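Local coordinates for protein response regulator (Caulobacter vibrioides, PDB 3N0R) that probably acts as a stress-response anti-anti-sigma regulator, in which phosphorylation of a receiver domain controls how a sigma-like domain captures an anti-sigma factor, at residues A[32-45]-A[243-256]. The protein carries 1 engineered substitution. Numbering follows the deposited sequence. Where two conformers were deposited one is given.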
loop_
_atom_site.group_PDB
_atom_site.type_symbol
_atom_site.label_atom_id
_atom_site.label_comp_id
_atom_site.label_asym_id
_atom_site.label_seq_id
_atom_site.Cartn_x
_atom_site.Cartn_y
_atom_site.Cartn_z
ATOM N N PRO A 32 9.820 0.884 7.635
ATOM C CA PRO A 32 8.402 0.504 7.734
ATOM C C PRO A 32 7.596 0.961 6.517
ATOM O O PRO A 32 6.727 0.236 6.026
ATOM C CB PRO A 32 7.931 1.223 9.006
ATOM C CG PRO A 32 9.189 1.359 9.837
ATOM C CD PRO A 32 10.288 1.609 8.835
ATOM N N TYR A 33 7.897 2.152 6.015
ATOM C CA TYR A 33 7.103 2.702 4.928
ATOM C C TYR A 33 7.387 2.072 3.573
ATOM O O TYR A 33 6.479 1.923 2.749
ATOM C CB TYR A 33 7.175 4.229 4.925
ATOM C CG TYR A 33 6.760 4.734 6.280
ATOM C CD1 TYR A 33 5.433 4.686 6.675
ATOM C CD2 TYR A 33 7.706 5.175 7.199
ATOM C CE1 TYR A 33 5.044 5.123 7.931
ATOM C CE2 TYR A 33 7.335 5.605 8.453
ATOM C CZ TYR A 33 6.001 5.574 8.817
ATOM O OH TYR A 33 5.622 6.002 10.072
ATOM N N ILE A 34 8.627 1.646 3.344
ATOM C CA ILE A 34 8.882 0.888 2.128
ATOM C C ILE A 34 8.231 -0.501 2.204
ATOM O O ILE A 34 7.810 -1.024 1.188
ATOM C CB ILE A 34 10.367 0.846 1.700
ATOM C CG1 ILE A 34 10.470 0.371 0.247
ATOM C CG2 ILE A 34 11.206 -0.004 2.648
ATOM C CD1 ILE A 34 11.841 0.547 -0.358
ATOM N N ARG A 35 8.078 -1.066 3.407
ATOM C CA ARG A 35 7.241 -2.264 3.538
ATOM C C ARG A 35 5.794 -1.968 3.141
ATOM O O ARG A 35 5.183 -2.760 2.440
ATOM C CB ARG A 35 7.302 -2.877 4.943
ATOM C CG ARG A 35 8.679 -3.408 5.328
ATOM C CD ARG A 35 8.670 -4.125 6.690
ATOM N NE ARG A 35 10.050 -4.389 7.095
ATOM C CZ ARG A 35 10.737 -3.699 7.999
ATOM N NH1 ARG A 35 10.167 -2.733 8.710
ATOM N NH2 ARG A 35 12.014 -3.994 8.206
ATOM N N ARG A 36 5.253 -0.824 3.560
ATOM C CA ARG A 36 3.904 -0.450 3.158
ATOM C C ARG A 36 3.781 -0.411 1.633
ATOM O O ARG A 36 2.843 -0.967 1.043
ATOM C CB ARG A 36 3.507 0.897 3.764
ATOM C CG ARG A 36 2.136 1.383 3.305
ATOM C CD ARG A 36 1.785 2.709 3.930
ATOM N NE ARG A 36 2.736 3.742 3.538
ATOM C CZ ARG A 36 2.903 4.877 4.202
ATOM N NH1 ARG A 36 2.183 5.114 5.291
ATOM N NH2 ARG A 36 3.800 5.761 3.785
ATOM N N TYR A 37 4.738 0.253 0.995
ATOM C CA TYR A 37 4.776 0.326 -0.462
ATOM C C TYR A 37 4.818 -1.066 -1.089
ATOM O O TYR A 37 4.039 -1.377 -1.996
ATOM C CB TYR A 37 6.006 1.137 -0.888
ATOM C CG TYR A 37 6.295 1.172 -2.376
ATOM C CD1 TYR A 37 5.464 1.854 -3.260
ATOM C CD2 TYR A 37 7.425 0.555 -2.891
ATOM C CE1 TYR A 37 5.752 1.915 -4.611
ATOM C CE2 TYR A 37 7.715 0.601 -4.249
ATOM C CZ TYR A 37 6.877 1.290 -5.101
ATOM O OH TYR A 37 7.145 1.366 -6.443
ATOM N N ALA A 38 5.752 -1.896 -0.630
ATOM C CA ALA A 38 5.980 -3.198 -1.243
ATOM C C ALA A 38 4.773 -4.113 -1.074
ATOM O O ALA A 38 4.433 -4.873 -1.983
ATOM C CB ALA A 38 7.241 -3.838 -0.676
ATOM N N ARG A 39 4.142 -4.059 0.094
ATOM C CA ARG A 39 2.925 -4.831 0.326
ATOM C C ARG A 39 1.798 -4.372 -0.591
ATOM O O ARG A 39 1.088 -5.194 -1.156
ATOM C CB ARG A 39 2.467 -4.701 1.779
ATOM C CG ARG A 39 3.391 -5.336 2.790
ATOM C CD ARG A 39 2.831 -5.188 4.188
ATOM N NE ARG A 39 3.838 -5.475 5.198
ATOM C CZ ARG A 39 3.659 -5.300 6.499
ATOM N NH1 ARG A 39 2.485 -4.889 6.981
ATOM N NH2 ARG A 39 4.668 -5.532 7.320
ATOM N N ALA A 40 1.608 -3.057 -0.721
ATOM C CA ALA A 40 0.541 -2.540 -1.572
ATOM C C ALA A 40 0.784 -2.849 -3.044
ATOM O O ALA A 40 -0.163 -3.093 -3.793
ATOM C CB ALA A 40 0.363 -1.039 -1.361
ATOM N N LEU A 41 2.047 -2.802 -3.458
ATOM C CA LEU A 41 2.398 -3.025 -4.850
ATOM C C LEU A 41 2.271 -4.506 -5.241
ATOM O O LEU A 41 1.830 -4.829 -6.346
ATOM C CB LEU A 41 3.824 -2.525 -5.088
ATOM C CG LEU A 41 4.318 -2.598 -6.534
ATOM C CD1 LEU A 41 3.618 -1.564 -7.412
ATOM C CD2 LEU A 41 5.827 -2.398 -6.571
ATOM N N THR A 42 2.653 -5.403 -4.334
ATOM C CA THR A 42 2.647 -6.840 -4.619
ATOM C C THR A 42 1.346 -7.534 -4.208
ATOM O O THR A 42 1.066 -8.647 -4.667
ATOM C CB THR A 42 3.813 -7.584 -3.924
ATOM O OG1 THR A 42 3.634 -7.535 -2.504
ATOM C CG2 THR A 42 5.169 -7.013 -4.332
ATOM N N GLY A 43 0.571 -6.889 -3.338
ATOM C CA GLY A 43 -0.681 -7.448 -2.864
ATOM C C GLY A 43 -0.524 -8.556 -1.843
ATOM O O GLY A 43 -1.477 -9.251 -1.548
ATOM N N ASP A 44 0.664 -8.699 -1.268
ATOM C CA ASP A 44 0.922 -9.791 -0.336
ATOM C C ASP A 44 1.879 -9.355 0.752
ATOM O O ASP A 44 2.952 -8.832 0.460
ATOM C CB ASP A 44 1.490 -11.009 -1.067
ATOM C CG ASP A 44 1.696 -12.196 -0.144
ATOM O OD1 ASP A 44 0.693 -12.759 0.344
ATOM O OD2 ASP A 44 2.859 -12.570 0.107
ATOM N N GLN A 45 1.487 -9.547 2.005
ATOM C CA GLN A 45 2.326 -9.093 3.105
ATOM C C GLN A 45 3.696 -9.766 3.108
ATOM O O GLN A 45 4.724 -9.087 3.173
ATOM C CB GLN A 45 1.651 -9.305 4.464
ATOM C CG GLN A 45 2.454 -8.650 5.587
ATOM C CD GLN A 45 2.539 -9.464 6.864
ATOM O OE1 GLN A 45 1.704 -10.334 7.137
ATOM N NE2 GLN A 45 3.545 -9.158 7.679
ATOM N N PRO A 243 0.847 3.554 11.856
ATOM C CA PRO A 243 1.041 2.471 10.890
ATOM C C PRO A 243 2.360 1.724 11.091
ATOM O O PRO A 243 2.440 0.529 10.827
ATOM C CB PRO A 243 1.011 3.197 9.537
ATOM C CG PRO A 243 1.342 4.630 9.851
ATOM C CD PRO A 243 0.751 4.876 11.212
ATOM N N GLU A 244 3.379 2.423 11.566
ATOM C CA GLU A 244 4.680 1.801 11.749
ATOM C C GLU A 244 4.621 0.555 12.653
ATOM O O GLU A 244 5.398 -0.378 12.465
ATOM C CB GLU A 244 5.700 2.819 12.257
ATOM C CG GLU A 244 5.378 3.407 13.629
ATOM C CD GLU A 244 4.370 4.569 13.629
ATOM O OE1 GLU A 244 3.685 4.828 12.620
ATOM O OE2 GLU A 244 4.275 5.249 14.673
ATOM N N ARG A 245 3.683 0.527 13.600
ATOM C CA ARG A 245 3.546 -0.614 14.511
ATOM C C ARG A 245 3.091 -1.884 13.821
ATOM O O ARG A 245 3.273 -2.981 14.352
ATOM C CB ARG A 245 2.555 -0.298 15.621
ATOM C CG ARG A 245 2.987 0.858 16.461
ATOM C CD ARG A 245 1.970 1.154 17.513
ATOM N NE ARG A 245 2.335 2.368 18.218
ATOM C CZ ARG A 245 1.704 2.814 19.291
ATOM N NH1 ARG A 245 0.670 2.146 19.777
ATOM N NH2 ARG A 245 2.116 3.927 19.866
ATOM N N LEU A 246 2.482 -1.721 12.651
ATOM C CA LEU A 246 1.981 -2.830 11.848
ATOM C C LEU A 246 2.837 -3.067 10.606
ATOM O O LEU A 246 2.423 -3.773 9.696
ATOM C CB LEU A 246 0.542 -2.543 11.416
ATOM C CG LEU A 246 -0.452 -2.314 12.550
ATOM C CD1 LEU A 246 -1.783 -1.789 12.025
ATOM C CD2 LEU A 246 -0.630 -3.610 13.302
ATOM N N LEU A 247 4.027 -2.463 10.574
ATOM C CA LEU A 247 4.922 -2.505 9.418
ATOM C C LEU A 247 6.309 -2.982 9.854
ATOM O O LEU A 247 7.322 -2.536 9.320
ATOM C CB LEU A 247 5.007 -1.119 8.773
ATOM C CG LEU A 247 3.729 -0.665 8.055
ATOM C CD1 LEU A 247 3.784 0.821 7.736
ATOM C CD2 LEU A 247 3.507 -1.477 6.797
ATOM N N THR A 248 6.357 -3.900 10.821
ATOM C CA THR A 248 7.627 -4.440 11.304
ATOM C C THR A 248 8.188 -5.528 10.399
ATOM O O THR A 248 9.401 -5.731 10.350
ATOM C CB THR A 248 7.489 -5.049 12.719
ATOM O OG1 THR A 248 6.757 -6.279 12.642
ATOM C CG2 THR A 248 6.781 -4.084 13.673
ATOM N N GLY A 249 7.307 -6.244 9.706
ATOM C CA GLY A 249 7.725 -7.381 8.908
ATOM C C GLY A 249 8.090 -8.633 9.695
ATOM O O GLY A 249 8.673 -9.557 9.135
ATOM N N GLU A 250 7.735 -8.682 10.976
ATOM C CA GLU A 250 8.177 -9.780 11.834
ATOM C C GLU A 250 7.046 -10.678 12.329
ATOM O O GLU A 250 7.287 -11.657 13.043
ATOM C CB GLU A 250 8.971 -9.228 13.012
ATOM C CG GLU A 250 10.131 -8.365 12.574
ATOM C CD GLU A 250 11.337 -8.528 13.453
ATOM O OE1 GLU A 250 11.170 -8.689 14.679
ATOM O OE2 GLU A 250 12.458 -8.516 12.913
ATOM N N ARG A 251 5.818 -10.341 11.948
ATOM C CA ARG A 251 4.663 -11.161 12.288
ATOM C C ARG A 251 3.534 -10.857 11.313
ATOM O O ARG A 251 3.641 -9.932 10.509
ATOM C CB ARG A 251 4.220 -10.909 13.733
ATOM C CG ARG A 251 3.869 -9.463 14.048
ATOM C CD ARG A 251 3.792 -9.268 15.556
ATOM N NE ARG A 251 3.956 -7.870 15.940
ATOM C CZ ARG A 251 5.118 -7.223 15.924
ATOM N NH1 ARG A 251 6.224 -7.843 15.535
ATOM N NH2 ARG A 251 5.173 -5.950 16.291
ATOM N N PRO A 252 2.457 -11.659 11.356
ATOM C CA PRO A 252 1.328 -11.369 10.467
ATOM C C PRO A 252 0.807 -9.952 10.693
ATOM O O PRO A 252 0.543 -9.566 11.833
ATOM C CB PRO A 252 0.286 -12.409 10.886
ATOM C CG PRO A 252 1.103 -13.556 11.363
ATOM C CD PRO A 252 2.298 -12.950 12.048
ATOM N N GLU A 253 0.669 -9.198 9.607
ATOM C CA GLU A 253 0.301 -7.788 9.655
ATOM C C GLU A 253 -0.540 -7.470 8.421
ATOM O O GLU A 253 -0.566 -8.254 7.476
ATOM C CB GLU A 253 1.567 -6.913 9.673
ATOM C CG GLU A 253 2.338 -6.966 11.002
ATOM C CD GLU A 253 3.731 -6.336 10.945
ATOM O OE1 GLU A 253 4.401 -6.412 9.894
ATOM O OE2 GLU A 253 4.172 -5.779 11.978
ATOM N N PRO A 254 -1.211 -6.308 8.412
ATOM C CA PRO A 254 -2.044 -5.948 7.256
ATOM C C PRO A 254 -1.272 -5.807 5.951
ATOM O O PRO A 254 -0.123 -5.377 5.936
ATOM C CB PRO A 254 -2.602 -4.575 7.643
ATOM C CG PRO A 254 -2.609 -4.579 9.118
ATOM C CD PRO A 254 -1.372 -5.342 9.513
ATOM N N THR A 255 -1.945 -6.108 4.849
ATOM C CA THR A 255 -1.401 -5.852 3.529
ATOM C C THR A 255 -1.679 -4.422 3.089
ATOM O O THR A 255 -0.825 -3.789 2.466
ATOM C CB THR A 255 -1.983 -6.843 2.519
ATOM O OG1 THR A 255 -1.628 -8.168 2.929
ATOM C CG2 THR A 255 -1.450 -6.604 1.106
ATOM N N PHE A 256 -2.869 -3.924 3.426
ATOM C CA PHE A 256 -3.309 -2.581 3.055
ATOM C C PHE A 256 -3.621 -1.794 4.317
ATOM O O PHE A 256 -4.330 -2.276 5.198
ATOM C CB PHE A 256 -4.542 -2.632 2.139
ATOM C CG PHE A 256 -4.383 -3.543 0.945
ATOM C CD1 PHE A 256 -3.531 -3.209 -0.101
ATOM C CD2 PHE A 256 -5.088 -4.740 0.875
ATOM C CE1 PHE A 256 -3.378 -4.065 -1.194
ATOM C CE2 PHE A 256 -4.947 -5.591 -0.213
ATOM C CZ PHE A 256 -4.088 -5.254 -1.242
HETATM O O HOH W 1 0.312 -1.288 2.280
HETATM O O HOH W 2 -1.158 -10.724 2.355
#
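The loop 243-256 runs along helix 31-42 and on to the start of helix 45-60: the CA atoms of Pro32 and Leu247 are 4.9 Å apart, those of Gln45 and Thr255 5.0 Å. Leu247 sets its CB against CB of Pro32 (3.8 Å) and its methyls beside CB of Arg36, while the ring of Tyr33 meets CG of Pro243 at its edge. Arg39 is the polar centre. Its chain runs extended from CG to NE, carrying the guanidinium into the curve of the loop, where NH1 donates to the carbonyl oxygens of Leu246 and Pro254, both 2.9 Å away, and ties the two limbs of the loop together. NH2 forms a salt bridge with Glu253 OE1 (2.7 Å), met on the anti side and 32° out of the carboxylate plane. Leu247 CD2 and Gln45 CG lie over opposite faces of this guanidinium, near its rim, and NE makes a salt bridge with Asp49; with NH1, NH2 and NE all engaged, the group has little freedom to turn. The Glu253 carboxylate is itself held by Gly249 N on OE1 and by Thr248 N and OG1 on OE2. Gln45 grips the backbone twice: NE2 donates to Arg251 O (2.9 Å), and OE1 accepts from Glu253 N, which sits above the amide carbonyl plane. Arg35 NH1 reaches Leu247 O (2.9 Å), with Thr248 O over one guanidinium face. A water bridges Arg36 O and Thr255 O. The contact thus docks the sigma2 part of the sigma-like region onto the receiver loop between strands 236-240 and 257-259, an intramolecular interface consistent with receiver control of sigma mimicry in PhyR.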